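Local coordinates for protein SsRai1 (PDB 5BTO) that removes the NAD cap from the 5' end of NAD-capped RNAs and, through direct binding, stabilises the exoribonuclease RAT1 and stimulates its activity, at residues A[174-185]-A[292-302]. Residues are numbered along the deposited sequence; the frame is centred on the assembly and turned at random.
Sequences HMKRCEFSGYKF and VYGFRDDSFFL
F300 packs on C178 and S181 where helix 169-188 meets a β-hairpin of the PD-(D/E)XK nuclease fold, the hairpin's strands 290-296 and 302-309 being joined by a type I turn from D297 to F300. Among the apolar contacts, the F300 ring lies against the helix, along H174, R177, C178 and S181. Its CE1 meets C178 CA edge-on at 3.8 Å, and C178 SG also sits at the ring edge. The imidazole of H174 approaches CZ obliquely, its plane turned 46° from that of F300. Farther along the helix, with CG anti to the backbone N (chi1 -180°), the F185 ring is carried out to strand 290-296, where G294 CA makes a CH-pi contact over one face, 4.3 Å from the centroid. L302 CD2 and V292 CG1 touch the rim. This end borders the metal site: E186, next to F185, and L257, beside V292, both bind the divalent cation. The R296 guanidinium packs offset against the F300 ring, and its NH2 comes within 3.3 Å of C178 SG. Within the hairpin, R296 NH1 donates to D297 O, which F300 N reaches from the opposite face; within the helix, S181 OG donates to C178 O at 2.6 Å. Water joins the segments, donating to S181 OG and accepting from R296 NE at 2.7 Å.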
loop_
_atom_site.group_PDB
_atom_site.type_symbol
_atom_site.label_atom_id
_atom_site.label_comp_id
_atom_site.label_asym_id
_atom_site.label_seq_id
_atom_site.Cartn_x
_atom_site.Cartn_y
_atom_site.Cartn_z
ATOM N N HIS A 174 -7.467 30.103 26.328
ATOM C CA HIS A 174 -6.894 30.648 25.105
ATOM C C HIS A 174 -7.347 29.852 23.886
ATOM O O HIS A 174 -7.607 30.423 22.828
ATOM C CB HIS A 174 -5.366 30.652 25.183
ATOM C CG HIS A 174 -4.698 31.206 23.962
ATOM N ND1 HIS A 174 -4.713 32.548 23.649
ATOM C CD2 HIS A 174 -3.996 30.598 22.976
ATOM C CE1 HIS A 174 -4.047 32.744 22.524
ATOM N NE2 HIS A 174 -3.601 31.577 22.096
ATOM N N MET A 175 -7.441 28.535 24.039
ATOM C CA MET A 175 -7.852 27.678 22.930
ATOM C C MET A 175 -9.305 27.931 22.534
ATOM O O MET A 175 -9.651 27.876 21.355
ATOM C CB MET A 175 -7.632 26.198 23.264
ATOM C CG MET A 175 -6.166 25.795 23.446
ATOM S SD MET A 175 -5.203 25.626 21.920
ATOM C CE MET A 175 -4.874 27.332 21.484
ATOM N N LYS A 176 -10.152 28.222 23.518
ATOM C CA LYS A 176 -11.559 28.496 23.238
ATOM C C LYS A 176 -11.729 29.836 22.521
ATOM O O LYS A 176 -12.566 29.969 21.626
ATOM C CB LYS A 176 -12.395 28.438 24.521
ATOM C CG LYS A 176 -12.471 27.044 25.127
ATOM C CD LYS A 176 -13.178 27.040 26.479
ATOM C CE LYS A 176 -14.660 27.356 26.344
ATOM N NZ LYS A 176 -15.376 27.249 27.651
ATOM N N ARG A 177 -10.920 30.821 22.899
ATOM C CA ARG A 177 -10.948 32.116 22.228
ATOM C C ARG A 177 -10.439 32.043 20.787
ATOM O O ARG A 177 -10.951 32.733 19.904
ATOM C CB ARG A 177 -10.172 33.154 23.035
ATOM C CG ARG A 177 -10.870 33.492 24.334
ATOM C CD ARG A 177 -10.041 34.392 25.210
ATOM N NE ARG A 177 -10.739 34.677 26.458
ATOM C CZ ARG A 177 -11.538 35.722 26.644
ATOM N NH1 ARG A 177 -11.736 36.593 25.662
ATOM N NH2 ARG A 177 -12.137 35.901 27.811
ATOM N N CYS A 178 -9.440 31.196 20.546
ATOM C CA CYS A 178 -8.968 30.956 19.183
ATOM C C CYS A 178 -10.094 30.416 18.298
ATOM O O CYS A 178 -10.224 30.803 17.137
ATOM C CB CYS A 178 -7.779 29.990 19.174
ATOM S SG CYS A 178 -6.205 30.691 19.742
ATOM N N GLU A 179 -10.910 29.523 18.849
ATOM C CA GLU A 179 -12.034 28.969 18.093
ATOM C C GLU A 179 -13.041 30.068 17.778
ATOM O O GLU A 179 -13.556 30.158 16.665
ATOM C CB GLU A 179 -12.723 27.846 18.874
ATOM C CG GLU A 179 -13.846 27.171 18.089
ATOM C CD GLU A 179 -14.771 26.330 18.958
ATOM O OE1 GLU A 179 -15.581 25.564 18.392
ATOM O OE2 GLU A 179 -14.695 26.437 20.200
ATOM N N PHE A 180 -13.323 30.900 18.773
ATOM C CA PHE A 180 -14.257 32.004 18.604
ATOM C C PHE A 180 -13.789 32.968 17.522
ATOM O O PHE A 180 -14.586 33.422 16.698
ATOM C CB PHE A 180 -14.443 32.756 19.923
ATOM C CG PHE A 180 -15.215 34.036 19.784
ATOM C CD1 PHE A 180 -16.602 34.024 19.745
ATOM C CD2 PHE A 180 -14.558 35.253 19.690
ATOM C CE1 PHE A 180 -17.318 35.202 19.619
ATOM C CE2 PHE A 180 -15.269 36.434 19.560
ATOM C CZ PHE A 180 -16.651 36.408 19.520
ATOM N N SER A 181 -12.495 33.276 17.531
ATOM C CA SER A 181 -11.919 34.250 16.609
ATOM C C SER A 181 -12.206 33.946 15.136
ATOM O O SER A 181 -12.322 34.863 14.328
ATOM C CB SER A 181 -10.411 34.408 16.854
ATOM O OG SER A 181 -9.681 33.263 16.439
ATOM N N GLY A 182 -12.321 32.668 14.788
ATOM C CA GLY A 182 -12.619 32.281 13.419
ATOM C C GLY A 182 -14.028 32.693 13.031
ATOM O O GLY A 182 -14.254 33.260 11.957
ATOM N N TYR A 183 -14.981 32.409 13.913
ATOM C CA TYR A 183 -16.361 32.827 13.706
ATOM C C TYR A 183 -16.497 34.349 13.742
ATOM O O TYR A 183 -17.287 34.921 12.991
ATOM C CB TYR A 183 -17.289 32.181 14.739
ATOM C CG TYR A 183 -17.318 30.669 14.670
ATOM C CD1 TYR A 183 -18.029 30.013 13.677
ATOM C CD2 TYR A 183 -16.627 29.898 15.595
ATOM C CE1 TYR A 183 -18.055 28.632 13.606
ATOM C CE2 TYR A 183 -16.646 28.513 15.531
ATOM C CZ TYR A 183 -17.363 27.887 14.535
ATOM O OH TYR A 183 -17.392 26.512 14.465
ATOM N N LYS A 184 -15.728 35.003 14.610
ATOM C CA LYS A 184 -15.755 36.461 14.691
ATOM C C LYS A 184 -15.258 37.067 13.383
ATOM O O LYS A 184 -15.834 38.028 12.875
ATOM C CB LYS A 184 -14.900 36.954 15.865
ATOM C CG LYS A 184 -14.807 38.478 15.998
ATOM C CD LYS A 184 -16.149 39.112 16.363
ATOM C CE LYS A 184 -15.987 40.589 16.712
ATOM N NZ LYS A 184 -17.219 41.183 17.305
ATOM N N PHE A 185 -14.191 36.493 12.835
ATOM C CA PHE A 185 -13.652 36.975 11.580
ATOM C C PHE A 185 -14.716 36.889 10.493
ATOM O O PHE A 185 -14.905 37.830 9.728
ATOM C CB PHE A 185 -12.404 36.183 11.180
ATOM C CG PHE A 185 -11.785 36.638 9.891
ATOM C CD1 PHE A 185 -11.332 37.946 9.743
ATOM C CD2 PHE A 185 -11.647 35.759 8.827
ATOM C CE1 PHE A 185 -10.756 38.367 8.549
ATOM C CE2 PHE A 185 -11.072 36.171 7.636
ATOM C CZ PHE A 185 -10.630 37.483 7.496
ATOM N N VAL A 292 -9.639 33.418 1.840
ATOM C CA VAL A 292 -9.012 34.543 2.545
ATOM C C VAL A 292 -8.568 34.113 3.934
ATOM O O VAL A 292 -9.363 33.576 4.704
ATOM C CB VAL A 292 -9.960 35.763 2.667
ATOM C CG1 VAL A 292 -9.426 36.744 3.707
ATOM C CG2 VAL A 292 -10.110 36.448 1.319
ATOM N N TYR A 293 -7.297 34.345 4.254
ATOM C CA TYR A 293 -6.811 34.155 5.618
ATOM C C TYR A 293 -6.660 35.488 6.333
ATOM O O TYR A 293 -6.050 36.421 5.807
ATOM C CB TYR A 293 -5.461 33.428 5.642
ATOM C CG TYR A 293 -5.586 31.953 5.899
ATOM C CD1 TYR A 293 -5.648 31.455 7.199
ATOM C CD2 TYR A 293 -5.663 31.059 4.842
ATOM C CE1 TYR A 293 -5.767 30.089 7.430
ATOM C CE2 TYR A 293 -5.795 29.702 5.060
ATOM C CZ TYR A 293 -5.849 29.226 6.352
ATOM O OH TYR A 293 -5.970 27.871 6.567
ATOM N N GLY A 294 -7.217 35.569 7.534
ATOM C CA GLY A 294 -6.950 36.695 8.423
ATOM C C GLY A 294 -5.889 36.293 9.431
ATOM O O GLY A 294 -5.967 35.220 10.030
ATOM N N PHE A 295 -4.884 37.148 9.596
ATOM C CA PHE A 295 -3.760 36.870 10.482
ATOM C C PHE A 295 -3.858 37.742 11.725
ATOM O O PHE A 295 -3.962 38.963 11.623
ATOM C CB PHE A 295 -2.437 37.136 9.753
ATOM C CG PHE A 295 -2.185 36.216 8.586
ATOM C CD1 PHE A 295 -2.691 36.509 7.326
ATOM C CD2 PHE A 295 -1.447 35.045 8.754
ATOM C CE1 PHE A 295 -2.465 35.648 6.247
ATOM C CE2 PHE A 295 -1.218 34.185 7.687
ATOM C CZ PHE A 295 -1.722 34.489 6.432
ATOM N N ARG A 296 -3.828 37.122 12.901
ATOM C CA ARG A 296 -4.065 37.865 14.138
ATOM C C ARG A 296 -2.935 37.682 15.135
ATOM O O ARG A 296 -2.235 36.674 15.101
ATOM C CB ARG A 296 -5.406 37.457 14.758
ATOM C CG ARG A 296 -5.586 35.951 14.907
ATOM C CD ARG A 296 -5.547 35.548 16.371
ATOM N NE ARG A 296 -5.292 34.124 16.550
ATOM C CZ ARG A 296 -4.451 33.626 17.453
ATOM N NH1 ARG A 296 -3.778 34.441 18.256
ATOM N NH2 ARG A 296 -4.274 32.314 17.546
ATOM N N ASP A 297 -2.760 38.660 16.023
ATOM C CA ASP A 297 -1.693 38.584 17.015
ATOM C C ASP A 297 -2.162 37.952 18.331
ATOM O O ASP A 297 -3.278 37.441 18.416
ATOM C CB ASP A 297 -1.017 39.951 17.234
ATOM C CG ASP A 297 -1.951 41.002 17.832
ATOM O OD1 ASP A 297 -2.995 40.646 18.413
ATOM O OD2 ASP A 297 -1.611 42.206 17.740
ATOM N N ASP A 298 -1.293 37.964 19.339
ATOM C CA ASP A 298 -1.615 37.417 20.659
ATOM C C ASP A 298 -2.837 38.052 21.306
ATOM O O ASP A 298 -3.556 37.401 22.067
ATOM C CB ASP A 298 -0.430 37.589 21.611
ATOM C CG ASP A 298 0.580 36.481 21.484
ATOM O OD1 ASP A 298 0.264 35.343 21.895
ATOM O OD2 ASP A 298 1.691 36.753 20.982
ATOM N N SER A 299 -3.053 39.333 21.037
ATOM C CA SER A 299 -4.194 40.033 21.609
ATOM C C SER A 299 -5.408 39.883 20.709
ATOM O O SER A 299 -6.447 40.497 20.940
ATOM C CB SER A 299 -3.867 41.508 21.840
ATOM O OG SER A 299 -2.875 41.646 22.840
ATOM N N PHE A 300 -5.259 39.057 19.680
ATOM C CA PHE A 300 -6.336 38.752 18.742
ATOM C C PHE A 300 -6.693 39.926 17.830
ATOM O O PHE A 300 -7.763 39.938 17.218
ATOM C CB PHE A 300 -7.577 38.221 19.474
ATOM C CG PHE A 300 -7.417 36.822 20.011
ATOM C CD1 PHE A 300 -7.611 35.722 19.188
ATOM C CD2 PHE A 300 -7.083 36.609 21.339
ATOM C CE1 PHE A 300 -7.471 34.437 19.674
ATOM C CE2 PHE A 300 -6.942 35.323 21.836
ATOM C CZ PHE A 300 -7.135 34.234 21.002
ATOM N N PHE A 301 -5.799 40.907 17.734
ATOM C CA PHE A 301 -5.970 41.975 16.753
ATOM C C PHE A 301 -5.690 41.445 15.353
ATOM O O PHE A 301 -4.698 40.751 15.124
ATOM C CB PHE A 301 -5.053 43.167 17.051
ATOM C CG PHE A 301 -5.484 43.981 18.232
ATOM C CD1 PHE A 301 -6.631 44.758 18.173
ATOM C CD2 PHE A 301 -4.748 43.970 19.401
ATOM C CE1 PHE A 301 -7.037 45.511 19.263
ATOM C CE2 PHE A 301 -5.146 44.716 20.494
ATOM C CZ PHE A 301 -6.291 45.490 20.426
ATOM N N LEU A 302 -6.575 41.770 14.421
ATOM C CA LEU A 302 -6.376 41.424 13.016
ATOM C C LEU A 302 -5.309 42.331 12.423
ATOM O O LEU A 302 -5.492 43.550 12.356
ATOM C CB LEU A 302 -7.683 41.594 12.250
ATOM C CG LEU A 302 -7.658 41.272 10.762
ATOM C CD1 LEU A 302 -7.363 39.787 10.541
ATOM C CD2 LEU A 302 -8.995 41.635 10.154
HETATM O O HOH W 1 -7.308 32.862 15.291
#